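Local structure of transcriptional regulator, LacI family protein (Rhodococcus jostii, 3K9C) at residues B[142-145]-B[146-150]; B[118-121]-B[122-126]; B[174-177]-B[178-182]; B[91-94]-B[95-98]; B[149-153]-B[154-158]. The protein probably acts as a DNA-binding transcription factor of the LacI family, recognising regulatory sequences and so controlling the genes beside them. All blocks are in the same frame, centred on the assembly; numbering follows the deposited sequence.

Contact 1 (B[142-145]-B[146-150]); sequences DRRA and GFLAA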
loop_
_atom_site.group_PDB
_atom_site.type_symbol
_atom_site.label_atom_id
_atom_site.label_comp_id
_atom_site.label_asym_id
_atom_site.label_seq_id
_atom_site.Cartn_x
_atom_site.Cartn_y
_atom_site.Cartn_z
ATOM N N ASP B 142 -4.114 22.282 -8.767
ATOM C CA ASP B 142 -3.735 22.254 -10.185
ATOM C C ASP B 142 -4.603 21.332 -11.039
ATOM O O ASP B 142 -5.034 21.712 -12.125
ATOM C CB ASP B 142 -2.263 21.853 -10.346
ATOM C CG ASP B 142 -1.312 23.016 -10.119
ATOM O OD1 ASP B 142 -1.769 24.071 -9.638
ATOM O OD2 ASP B 142 -0.104 22.872 -10.418
ATOM N N ARG B 143 -4.860 20.118 -10.565
ATOM C CA ARG B 143 -5.682 19.219 -11.361
ATOM C C ARG B 143 -7.112 19.722 -11.438
ATOM O O ARG B 143 -7.800 19.481 -12.425
ATOM C CB ARG B 143 -5.636 17.791 -10.813
ATOM C CG ARG B 143 -4.326 17.107 -11.104
ATOM C CD ARG B 143 -4.217 15.748 -10.441
ATOM N NE ARG B 143 -2.820 15.338 -10.382
ATOM C CZ ARG B 143 -2.361 14.330 -9.653
ATOM N NH1 ARG B 143 -3.189 13.606 -8.911
ATOM N NH2 ARG B 143 -1.065 14.060 -9.660
ATOM N N ARG B 144 -7.559 20.421 -10.403
ATOM C CA ARG B 144 -8.917 20.962 -10.419
ATOM C C ARG B 144 -8.991 22.105 -11.444
ATOM O O ARG B 144 -9.890 22.141 -12.277
ATOM C CB ARG B 144 -9.317 21.469 -9.031
ATOM C CG ARG B 144 -10.744 21.999 -8.960
ATOM C CD ARG B 144 -11.038 22.644 -7.614
ATOM N NE ARG B 144 -12.212 23.509 -7.700
ATOM C CZ ARG B 144 -13.443 23.156 -7.344
ATOM N NH1 ARG B 144 -13.678 21.941 -6.855
ATOM N NH2 ARG B 144 -14.449 24.015 -7.498
ATOM N N ALA B 145 -8.034 23.026 -11.394
ATOM C CA ALA B 145 -8.011 24.142 -12.338
ATOM C C ALA B 145 -7.780 23.607 -13.749
ATOM O O ALA B 145 -8.420 24.032 -14.704
ATOM C CB ALA B 145 -6.914 25.119 -11.966
ATOM N N GLY B 146 -6.857 22.664 -13.876
ATOM C CA GLY B 146 -6.605 22.096 -15.180
ATOM C C GLY B 146 -7.849 21.434 -15.742
ATOM O O GLY B 146 -8.117 21.538 -16.938
ATOM N N PHE B 147 -8.608 20.746 -14.888
ATOM C CA PHE B 147 -9.831 20.066 -15.333
ATOM C C PHE B 147 -10.880 21.049 -15.859
ATOM O O PHE B 147 -11.477 20.835 -16.915
ATOM C CB PHE B 147 -10.461 19.258 -14.185
ATOM C CG PHE B 147 -11.780 18.635 -14.540
ATOM C CD1 PHE B 147 -11.836 17.521 -15.374
ATOM C CD2 PHE B 147 -12.973 19.199 -14.099
ATOM C CE1 PHE B 147 -13.067 16.981 -15.770
ATOM C CE2 PHE B 147 -14.206 18.669 -14.489
ATOM C CZ PHE B 147 -14.253 17.562 -15.326
ATOM N N LEU B 148 -11.122 22.105 -15.094
ATOM C CA LEU B 148 -12.100 23.113 -15.479
ATOM C C LEU B 148 -11.661 23.841 -16.753
ATOM O O LEU B 148 -12.478 24.141 -17.620
ATOM C CB LEU B 148 -12.292 24.108 -14.326
ATOM C CG LEU B 148 -12.978 23.513 -13.091
ATOM C CD1 LEU B 148 -12.922 24.482 -11.913
ATOM C CD2 LEU B 148 -14.411 23.180 -13.446
ATOM N N ALA B 149 -10.367 24.110 -16.868
ATOM C CA ALA B 149 -9.848 24.796 -18.045
ATOM C C ALA B 149 -10.042 23.936 -19.280
ATOM O O ALA B 149 -10.521 24.411 -20.310
ATOM C CB ALA B 149 -8.372 25.116 -17.862
ATOM N N ALA B 150 -9.668 22.664 -19.180
ATOM C CA ALA B 150 -9.806 21.759 -20.308
ATOM C C ALA B 150 -11.270 21.601 -20.705
ATOM O O ALA B 150 -11.586 21.544 -21.887
ATOM C CB ALA B 150 -9.199 20.399 -19.973
#

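Contact 2 (B[118-121]-B[122-126]); sequences VDHL and TELGH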
loop_
_atom_site.group_PDB
_atom_site.type_symbol
_atom_site.label_atom_id
_atom_site.label_comp_id
_atom_site.label_asym_id
_atom_site.label_seq_id
_atom_site.Cartn_x
_atom_site.Cartn_y
_atom_site.Cartn_z
ATOM N N VAL B 118 -8.966 14.649 -19.929
ATOM C CA VAL B 118 -10.149 15.273 -20.528
ATOM C C VAL B 118 -10.162 15.142 -22.048
ATOM O O VAL B 118 -11.182 14.784 -22.626
ATOM C CB VAL B 118 -10.269 16.776 -20.159
ATOM C CG1 VAL B 118 -11.355 17.441 -21.021
ATOM C CG2 VAL B 118 -10.635 16.924 -18.680
ATOM N N ASP B 119 -9.034 15.425 -22.697
ATOM C CA ASP B 119 -8.974 15.303 -24.155
ATOM C C ASP B 119 -9.350 13.882 -24.575
ATOM O O ASP B 119 -10.120 13.682 -25.515
ATOM C CB ASP B 119 -7.576 15.638 -24.676
ATOM C CG ASP B 119 -7.220 17.102 -24.498
ATOM O OD1 ASP B 119 -8.134 17.923 -24.280
ATOM O OD2 ASP B 119 -6.019 17.437 -24.590
ATOM N N HIS B 120 -8.808 12.898 -23.862
ATOM C CA HIS B 120 -9.094 11.498 -24.150
ATOM C C HIS B 120 -10.590 11.211 -24.064
ATOM O O HIS B 120 -11.154 10.555 -24.942
ATOM C CB HIS B 120 -8.326 10.597 -23.170
ATOM C CG HIS B 120 -8.733 9.158 -23.218
ATOM N ND1 HIS B 120 -8.588 8.381 -24.345
ATOM C CD2 HIS B 120 -9.287 8.360 -22.278
ATOM C CE1 HIS B 120 -9.036 7.164 -24.097
ATOM N NE2 HIS B 120 -9.467 7.124 -22.849
ATOM N N LEU B 121 -11.231 11.701 -23.004
ATOM C CA LEU B 121 -12.663 11.478 -22.805
ATOM C C LEU B 121 -13.559 12.221 -23.799
ATOM O O LEU B 121 -14.546 11.670 -24.279
ATOM C CB LEU B 121 -13.064 11.845 -21.373
ATOM C CG LEU B 121 -12.512 10.907 -20.293
ATOM C CD1 LEU B 121 -12.730 11.531 -18.918
ATOM C CD2 LEU B 121 -13.180 9.531 -20.404
ATOM N N THR B 122 -13.236 13.469 -24.110
ATOM C CA THR B 122 -14.063 14.195 -25.060
ATOM C C THR B 122 -13.882 13.536 -26.438
ATOM O O THR B 122 -14.851 13.367 -27.185
ATOM C CB THR B 122 -13.704 15.713 -25.073
ATOM O OG1 THR B 122 -12.308 15.884 -25.338
ATOM C CG2 THR B 122 -14.025 16.350 -23.700
ATOM N N GLU B 123 -12.654 13.112 -26.753
ATOM C CA GLU B 123 -12.395 12.452 -28.033
ATOM C C GLU B 123 -13.234 11.187 -28.167
ATOM O O GLU B 123 -13.556 10.774 -29.281
ATOM C CB GLU B 123 -10.912 12.092 -28.184
ATOM C CG GLU B 123 -10.556 11.534 -29.567
ATOM C CD GLU B 123 -9.108 11.059 -29.676
ATOM O OE1 GLU B 123 -8.185 11.892 -29.531
ATOM O OE2 GLU B 123 -8.894 9.849 -29.907
ATOM N N LEU B 124 -13.578 10.564 -27.037
ATOM C CA LEU B 124 -14.405 9.353 -27.048
ATOM C C LEU B 124 -15.887 9.733 -27.027
ATOM O O LEU B 124 -16.765 8.873 -26.915
ATOM C CB LEU B 124 -14.075 8.443 -25.851
ATOM C CG LEU B 124 -12.883 7.483 -25.997
ATOM C CD1 LEU B 124 -12.497 6.896 -24.632
ATOM C CD2 LEU B 124 -13.246 6.364 -26.977
ATOM N N GLY B 125 -16.155 11.035 -27.120
ATOM C CA GLY B 125 -17.529 11.510 -27.158
ATOM C C GLY B 125 -18.195 11.981 -25.880
ATOM O O GLY B 125 -19.339 12.426 -25.920
ATOM N N HIS B 126 -17.501 11.881 -24.748
ATOM C CA HIS B 126 -18.067 12.290 -23.465
ATOM C C HIS B 126 -18.212 13.807 -23.341
ATOM O O HIS B 126 -17.345 14.562 -23.784
ATOM C CB HIS B 126 -17.191 11.753 -22.319
ATOM C CG HIS B 126 -17.177 10.257 -22.217
ATOM N ND1 HIS B 126 -18.212 9.540 -21.653
ATOM C CD2 HIS B 126 -16.269 9.344 -22.631
ATOM C CE1 HIS B 126 -17.937 8.250 -21.720
ATOM N NE2 HIS B 126 -16.766 8.101 -22.310
#

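Contact 3 (B[174-177]-B[178-182]); sequences EGMH and TLLEM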
loop_
_atom_site.group_PDB
_atom_site.type_symbol
_atom_site.label_atom_id
_atom_site.label_comp_id
_atom_site.label_asym_id
_atom_site.label_seq_id
_atom_site.Cartn_x
_atom_site.Cartn_y
_atom_site.Cartn_z
ATOM N N GLU B 174 -17.512 7.932 -2.053
ATOM C CA GLU B 174 -18.458 8.978 -1.673
ATOM C C GLU B 174 -18.681 9.965 -2.811
ATOM O O GLU B 174 -19.820 10.297 -3.142
ATOM C CB GLU B 174 -17.977 9.711 -0.418
ATOM C CG GLU B 174 -18.293 8.961 0.867
ATOM C CD GLU B 174 -19.792 8.687 1.023
ATOM O OE1 GLU B 174 -20.557 9.653 1.237
ATOM O OE2 GLU B 174 -20.212 7.511 0.920
ATOM N N GLY B 175 -17.593 10.423 -3.417
ATOM C CA GLY B 175 -17.721 11.349 -4.524
ATOM C C GLY B 175 -18.539 10.762 -5.658
ATOM O O GLY B 175 -19.335 11.461 -6.268
HETATM N N MSE B 176 -18.352 9.478 -5.941
HETATM C CA MSE B 176 -19.093 8.838 -7.023
HETATM C C MSE B 176 -20.569 8.733 -6.654
HETATM O O MSE B 176 -21.446 8.908 -7.504
HETATM C CB MSE B 176 -18.513 7.452 -7.323
HETATM C CG MSE B 176 -19.055 6.778 -8.598
HETATM SE SE MSE B 176 -18.747 7.800 -10.250
HETATM C CE MSE B 176 -17.377 8.976 -9.629
ATOM N N HIS B 177 -20.828 8.451 -5.382
ATOM C CA HIS B 177 -22.190 8.343 -4.880
ATOM C C HIS B 177 -22.873 9.696 -5.100
ATOM O O HIS B 177 -23.969 9.773 -5.660
ATOM C CB HIS B 177 -22.160 8.001 -3.392
ATOM C CG HIS B 177 -23.503 8.033 -2.738
ATOM N ND1 HIS B 177 -24.539 7.213 -3.130
ATOM C CD2 HIS B 177 -23.989 8.807 -1.737
ATOM C CE1 HIS B 177 -25.608 7.482 -2.398
ATOM N NE2 HIS B 177 -25.301 8.445 -1.548
ATOM N N THR B 178 -22.205 10.760 -4.668
ATOM C CA THR B 178 -22.730 12.114 -4.829
ATOM C C THR B 178 -23.075 12.358 -6.298
ATOM O O THR B 178 -24.171 12.818 -6.619
ATOM C CB THR B 178 -21.691 13.174 -4.408
ATOM O OG1 THR B 178 -21.278 12.942 -3.055
ATOM C CG2 THR B 178 -22.274 14.561 -4.533
ATOM N N LEU B 179 -22.134 12.038 -7.186
ATOM C CA LEU B 179 -22.319 12.234 -8.620
ATOM C C LEU B 179 -23.497 11.453 -9.180
ATOM O O LEU B 179 -24.197 11.935 -10.063
ATOM C CB LEU B 179 -21.036 11.860 -9.382
ATOM C CG LEU B 179 -19.832 12.754 -9.043
ATOM C CD1 LEU B 179 -18.545 12.219 -9.691
ATOM C CD2 LEU B 179 -20.136 14.177 -9.505
ATOM N N LEU B 180 -23.718 10.245 -8.674
ATOM C CA LEU B 180 -24.827 9.425 -9.154
ATOM C C LEU B 180 -26.191 9.974 -8.738
ATOM O O LEU B 180 -27.193 9.744 -9.411
ATOM C CB LEU B 180 -24.668 7.981 -8.669
ATOM C CG LEU B 180 -23.583 7.187 -9.402
ATOM C CD1 LEU B 180 -23.391 5.825 -8.748
ATOM C CD2 LEU B 180 -23.984 7.032 -10.868
ATOM N N GLU B 181 -26.214 10.710 -7.634
ATOM C CA GLU B 181 -27.447 11.296 -7.116
ATOM C C GLU B 181 -27.880 12.523 -7.921
ATOM O O GLU B 181 -29.024 12.963 -7.826
ATOM C CB GLU B 181 -27.245 11.708 -5.656
ATOM C CG GLU B 181 -26.787 10.591 -4.748
ATOM C CD GLU B 181 -27.939 9.765 -4.223
ATOM O OE1 GLU B 181 -28.783 10.338 -3.498
ATOM O OE2 GLU B 181 -28.002 8.552 -4.531
HETATM N N MSE B 182 -26.961 13.071 -8.711
HETATM C CA MSE B 182 -27.241 14.265 -9.505
HETATM C C MSE B 182 -28.370 14.171 -10.522
HETATM O O MSE B 182 -28.704 13.090 -11.009
HETATM C CB MSE B 182 -25.990 14.711 -10.244
HETATM C CG MSE B 182 -24.883 15.191 -9.348
HETATM SE SE MSE B 182 -23.595 16.095 -10.424
HETATM C CE MSE B 182 -24.075 17.914 -9.963
#

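Contact 4 (B[91-94]-B[95-98]); sequences ALVV and ARAS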
loop_
_atom_site.group_PDB
_atom_site.type_symbol
_atom_site.label_atom_id
_atom_site.label_comp_id
_atom_site.label_asym_id
_atom_site.label_seq_id
_atom_site.Cartn_x
_atom_site.Cartn_y
_atom_site.Cartn_z
ATOM N N ALA B 91 17.478 20.833 0.449
ATOM C CA ALA B 91 16.203 20.126 0.379
ATOM C C ALA B 91 15.513 20.249 -0.975
ATOM O O ALA B 91 15.659 21.248 -1.678
ATOM C CB ALA B 91 15.274 20.629 1.490
ATOM N N LEU B 92 14.754 19.212 -1.318
ATOM C CA LEU B 92 14.014 19.142 -2.571
ATOM C C LEU B 92 12.691 18.411 -2.342
ATOM O O LEU B 92 12.652 17.339 -1.725
ATOM C CB LEU B 92 14.846 18.403 -3.628
ATOM C CG LEU B 92 14.319 18.284 -5.060
ATOM C CD1 LEU B 92 15.510 18.195 -6.013
ATOM C CD2 LEU B 92 13.423 17.056 -5.208
ATOM N N VAL B 93 11.606 19.006 -2.821
ATOM C CA VAL B 93 10.290 18.404 -2.680
ATOM C C VAL B 93 9.900 17.721 -3.989
ATOM O O VAL B 93 10.336 18.130 -5.068
ATOM C CB VAL B 93 9.217 19.464 -2.330
ATOM C CG1 VAL B 93 9.614 20.202 -1.053
ATOM C CG2 VAL B 93 9.038 20.437 -3.490
ATOM N N VAL B 94 9.085 16.678 -3.884
ATOM C CA VAL B 94 8.625 15.951 -5.056
ATOM C C VAL B 94 7.103 15.968 -5.158
ATOM O O VAL B 94 6.406 15.921 -4.146
ATOM C CB VAL B 94 9.087 14.483 -5.021
ATOM C CG1 VAL B 94 8.556 13.744 -6.235
ATOM C CG2 VAL B 94 10.600 14.412 -5.008
ATOM N N ALA B 95 6.604 16.036 -6.388
ATOM C CA ALA B 95 5.171 16.027 -6.660
ATOM C C ALA B 95 4.465 17.317 -6.274
ATOM O O ALA B 95 3.249 17.337 -6.112
ATOM C CB ALA B 95 4.519 14.846 -5.952
ATOM N N ARG B 96 5.230 18.391 -6.125
ATOM C CA ARG B 96 4.670 19.693 -5.780
ATOM C C ARG B 96 5.738 20.768 -5.907
ATOM O O ARG B 96 6.931 20.464 -5.961
ATOM C CB ARG B 96 4.131 19.706 -4.344
ATOM C CG ARG B 96 5.195 19.499 -3.275
ATOM C CD ARG B 96 4.763 20.041 -1.911
ATOM N NE ARG B 96 4.922 21.492 -1.817
ATOM C CZ ARG B 96 4.690 22.209 -0.718
ATOM N NH1 ARG B 96 4.277 21.620 0.400
ATOM N NH2 ARG B 96 4.896 23.522 -0.724
ATOM N N ALA B 97 5.301 22.021 -5.961
ATOM C CA ALA B 97 6.219 23.143 -6.051
ATOM C C ALA B 97 6.677 23.474 -4.631
ATOM O O ALA B 97 5.893 23.378 -3.685
ATOM C CB ALA B 97 5.518 24.343 -6.680
ATOM N N SER B 98 7.944 23.850 -4.478
ATOM C CA SER B 98 8.480 24.183 -3.161
ATOM C C SER B 98 7.882 25.490 -2.667
ATOM O O SER B 98 7.567 25.635 -1.485
ATOM C CB SER B 98 10.000 24.332 -3.221
ATOM O OG SER B 98 10.366 25.546 -3.859
#

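Contact 5 (B[149-153]-B[154-158]); sequences AAMDR and HGLSA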
loop_
_atom_site.group_PDB
_atom_site.type_symbol
_atom_site.label_atom_id
_atom_site.label_comp_id
_atom_site.label_asym_id
_atom_site.label_seq_id
_atom_site.Cartn_x
_atom_site.Cartn_y
_atom_site.Cartn_z
ATOM N N ALA B 149 -10.367 24.110 -16.868
ATOM C CA ALA B 149 -9.848 24.796 -18.045
ATOM C C ALA B 149 -10.042 23.936 -19.280
ATOM O O ALA B 149 -10.521 24.411 -20.310
ATOM C CB ALA B 149 -8.372 25.116 -17.862
ATOM N N ALA B 150 -9.668 22.664 -19.180
ATOM C CA ALA B 150 -9.806 21.759 -20.308
ATOM C C ALA B 150 -11.270 21.601 -20.705
ATOM O O ALA B 150 -11.586 21.544 -21.887
ATOM C CB ALA B 150 -9.199 20.399 -19.973
HETATM N N MSE B 151 -12.170 21.516 -19.731
HETATM C CA MSE B 151 -13.580 21.368 -20.080
HETATM C C MSE B 151 -14.066 22.612 -20.833
HETATM O O MSE B 151 -14.838 22.518 -21.792
HETATM C CB MSE B 151 -14.432 21.138 -18.821
HETATM C CG MSE B 151 -14.286 19.756 -18.175
HETATM SE SE MSE B 151 -14.887 18.344 -19.370
HETATM C CE MSE B 151 -16.818 18.463 -19.066
ATOM N N ASP B 152 -13.591 23.771 -20.400
ATOM C CA ASP B 152 -13.971 25.035 -21.009
ATOM C C ASP B 152 -13.451 25.124 -22.445
ATOM O O ASP B 152 -14.131 25.650 -23.327
ATOM C CB ASP B 152 -13.435 26.195 -20.162
ATOM C CG ASP B 152 -13.977 27.546 -20.599
ATOM O OD1 ASP B 152 -15.139 27.620 -21.062
ATOM O OD2 ASP B 152 -13.238 28.540 -20.456
ATOM N N ARG B 153 -12.255 24.587 -22.677
ATOM C CA ARG B 153 -11.654 24.600 -24.008
ATOM C C ARG B 153 -12.494 23.786 -24.990
ATOM O O ARG B 153 -12.485 24.056 -26.191
ATOM C CB ARG B 153 -10.235 24.028 -23.964
ATOM C CG ARG B 153 -9.178 24.953 -24.553
ATOM C CD ARG B 153 -7.867 24.223 -24.825
ATOM N NE ARG B 153 -7.315 23.586 -23.631
ATOM C CZ ARG B 153 -6.945 24.235 -22.531
ATOM N NH1 ARG B 153 -7.065 25.559 -22.458
ATOM N NH2 ARG B 153 -6.444 23.561 -21.505
ATOM N N HIS B 154 -13.206 22.783 -24.481
ATOM C CA HIS B 154 -14.050 21.950 -25.329
ATOM C C HIS B 154 -15.494 22.438 -25.370
ATOM O O HIS B 154 -16.351 21.774 -25.945
ATOM C CB HIS B 154 -14.047 20.490 -24.862
ATOM C CG HIS B 154 -12.782 19.748 -25.175
ATOM N ND1 HIS B 154 -11.648 19.844 -24.399
ATOM C CD2 HIS B 154 -12.476 18.899 -26.184
ATOM C CE1 HIS B 154 -10.696 19.087 -24.915
ATOM N NE2 HIS B 154 -11.173 18.502 -25.999
ATOM N N GLY B 155 -15.760 23.590 -24.761
ATOM C CA GLY B 155 -17.112 24.130 -24.750
ATOM C C GLY B 155 -18.052 23.346 -23.852
ATOM O O GLY B 155 -19.264 23.302 -24.087
ATOM N N LEU B 156 -17.500 22.742 -22.803
ATOM C CA LEU B 156 -18.292 21.928 -21.890
ATOM C C LEU B 156 -18.387 22.455 -20.451
ATOM O O LEU B 156 -18.715 21.699 -19.534
ATOM C CB LEU B 156 -17.731 20.497 -21.881
ATOM C CG LEU B 156 -17.574 19.802 -23.244
ATOM C CD1 LEU B 156 -16.993 18.402 -23.051
ATOM C CD2 LEU B 156 -18.931 19.717 -23.950
ATOM N N SER B 157 -18.106 23.740 -20.246
ATOM C CA SER B 157 -18.169 24.313 -18.905
ATOM C C SER B 157 -19.520 24.116 -18.215
ATOM O O SER B 157 -19.581 24.051 -16.990
ATOM C CB SER B 157 -17.840 25.810 -18.942
ATOM O OG SER B 157 -16.457 26.034 -19.162
ATOM N N ALA B 158 -20.596 24.018 -18.992
ATOM C CA ALA B 158 -21.931 23.843 -18.414
ATOM C C ALA B 158 -22.273 22.386 -18.075
ATOM O O ALA B 158 -23.295 22.115 -17.441
ATOM C CB ALA B 158 -22.993 24.428 -19.353
HETATM O O HOH W 1 -17.246 26.305 -21.961
#

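Contact 1 (B[142-145]-B[146-150])
Asp142 O receives the amide hydrogen of Gly146 at an N-to-O distance of 2.7 Å, the shortest of four successive i-to-i+4 bonds that wind 142-150 into one regular helix. The next three run from Phe147 N to Arg143 O (2.9 Å), Leu148 N to Arg144 O (3.1 Å) and Ala149 N to Ala145 O (2.9 Å). Side chains then sort by helix face. The ring of Phe147 is swung away from this turn, its CG anti to the backbone N (chi1 175°), so that it lies buried against Ile114 and Val118 of helix 110-123, touches Val162 of strand 160-164 and meets the ring of His131; a large apolar ring suits a place walled by both helix and sheet. Small residues suit the same inner face: Gly146 is buried, and Ala150 sits on Val118. Across the outer side the contact is thin, with Leu148 CD1 coming obliquely to Arg144 NE at 4.4 Å. Arg144 sends its guanidinium on to a salt bridge with Asp133, while Leu148 CG rests 3.5 Å from Arg144 O. Arg143, the residue before it and buried, points the other way: it pairs with Asp110, makes a cation-pi contact with Tyr220 and bonds a glycerol, which may mark a pocket. The helix is the crossover of the right-handed beta-alpha-beta unit formed by strand 129-133, helix 140-153 and strand 160-164, an arrangement typical of the periplasmic-binding-protein-like fold of LacI regulators.

Contact 2 (B[118-121]-B[122-126])
With chi1 at 55°, Thr122 holds OG1 in the crowded position between its backbone N and carbonyl carbon and sets CG2 beside Val118, anti to its own carbonyl carbon. The hydroxyl thus comes 3.1 Å from Val118 O and equally far from Asp119 O; its single proton may go to either. Thr122 CG2 meets Val118 CG1 at 3.9 Å, so the beta-branched residue offers one polar and one apolar arm to the preceding turn. Exchanging Thr122 for a glycine would probably leave Val118 CG1 facing a gap and both carbonyls without their hydroxyl neighbour. Two residues along, Leu124 lays CD1 obliquely against the His120 ring, 3.5 Å from CE1, while His120 NE2 is bonded to Thr275. Here the helix stops in a Schellman motif. Gly125, at a positive phi of 96° where a CB would jam against the preceding carbonyl, gives its N to Thr122 O at 2.7 Å, and His126 N, whose place is less certain, turns back to Leu121 O. That same oxygen lies in the plane of the His126 ring, at its edge, and Leu121 CD2 touches His126 CD2 at 3.8 Å. Leu121 fills the core against Ala188, Val190 and Val218, whereas both nitrogens of His126 are used elsewhere, ND1 by Thr187 and NE2 by Gly276 O.

Contact 3 (B[174-177]-B[178-182])
The last two turns of helix 169-181, which packs on the parallel sheet containing strands 129-133 and 160-164, are joined here by bonds and side-chain contacts three and four residues apart. Glu174 O is gripped twice by Thr178: its N lies 2.9 Å away, and its OG1, set beside the backbone N by chi1 of -57°, gives a second bond of 3.0 Å from above the carbonyl plane. A threonine can therefore sit on the solvent side with its hydroxyl paid for by the helix itself. On the buried side, selenomethionine Met176 curls its chain so that CE packs on Leu179 CD1, though their exact closeness is doubtful. Both residues reach Ile132, and Met176 also lies on Val200, Leu203 and Leu204 of helix 194-206. On the exposed face Glu181 CG stands over the His177 ring, offset toward its rim, in a CH-pi contact, 4.2 Å from the centroid and 15° off the normal. The carboxylate continues past the CE1 rim of the ring, its plane tilted 31° to it, with Glu181 OE2 3.4 Å from His177 CE1. No salt bridge results, but the nearby negative charge would tend to favour a protonated His177.

Contact 4 (B[91-94]-B[95-98])
Van der Waals packing dominates, and Val93 supplies most of it. Its CG2 stands between the backbone N and carbonyl carbon, aimed at the returning chain, where it lies 3.2 Å from Arg96 O and 3.7 Å from Ser98 N. Arg96 CG flanks the same methyl at 4.0 Å, so the aliphatic part of the arginine helps wall in the valine, whose buried place also adjoins Leu82 of helix 79-86. Val94 faces the other way, onto Met243 and Ala247 of helix 240-255, touching only lightly with CG1 against Ala95 CB at 4.2 Å. The hydrogen bonds are made by the loop's side chains, within it and to the loop holding Thr75 and Phe77. Arg96, bent at chi3 (-79°), brings NE and NH2 side-on to one oxygen, Ala97 O, at 2.8 Å and 3.1 Å, with that oxygen in the guanidinium plane; NH1 binds Thr75 O and Phe77 O. Three carbonyls thus share one guanidinium, and a leucine in place of Arg96 would probably strand them and set the loop free to move. Ser98 OG, likewise, bonds Leu100 O. In the backbone, Ala95 takes left-handed helical angles (phi 72°) to reverse the chain, where a small side chain fits; a bound glycerol, probably from the crystallisation liquor, lies about 4 Å from the Ala95 side chain. Such a turn ends a parallel strand of the alpha/beta sheet, on whose strand ends the ligand clefts of this fold characteristically form.

Contact 5 (B[149-153]-B[154-158])
Helix 140-153 ends in a Schellman motif: Leu156 N bonds back to Met151 O at 2.9 Å and Gly155 N to Asp152 O at 3.0 Å, with Gly155 at the positive phi (72°) that glycine adopts easily. His154, the first residue to leave helical angles, adds a side-chain hydrogen bond. Its ND1 gives a nearly straight bond, 174° at the hydrogen and 3.0 Å long, to Ala150 O, which lies in the ring plane; His154 N reaches the same oxygen from the opposite face of the carbonyl. Asp152 swings its carboxylate out, CG anti to the backbone N (chi1 -171°), and Ser157 OG meets OD1 from above the carboxylate plane at 2.8 Å. Water 1 ties this pair further, donating to Asp152 OD1 at 2.6 Å and accepting from Ser157 N. On the buried side, the bent selenomethionine Met151 brings CE to Leu156 CB at 3.6 Å, and both residues lean on helix 110-123. The bonds supply donors to the carbonyls of Ala150, Met151 and Asp152 at the helix end. Since ND1 is a donor it must carry a hydrogen, while the Asp152 carboxylate, whose OD1 takes hydrogens from a hydroxyl and a water, is likely to stay ionised.

Contacts 1 and 5 are successive parts of helix 140-153, sharing Ala149 and Ala150, with centres 10 Å apart. Contact 2 lies alongside both on helix 110-123: Val118 CG2 meets Phe147 CD1 at 3.6 Å, and Thr122 CG2 meets Leu156 CD1 at 3.7 Å, so the two helices end close together, each in a Schellman motif. Contact 3 touches none of these, its nearest atoms being about 9 Å from contacts 1 and 5. Contact 4 belongs to the other subdomain, about 31 Å centre to centre from contact 2, yet its nearest atoms come within about 6 Å of contact 1. Both contacts 1 and 4 approach bound glycerol, consistent with a cleft between the subdomains.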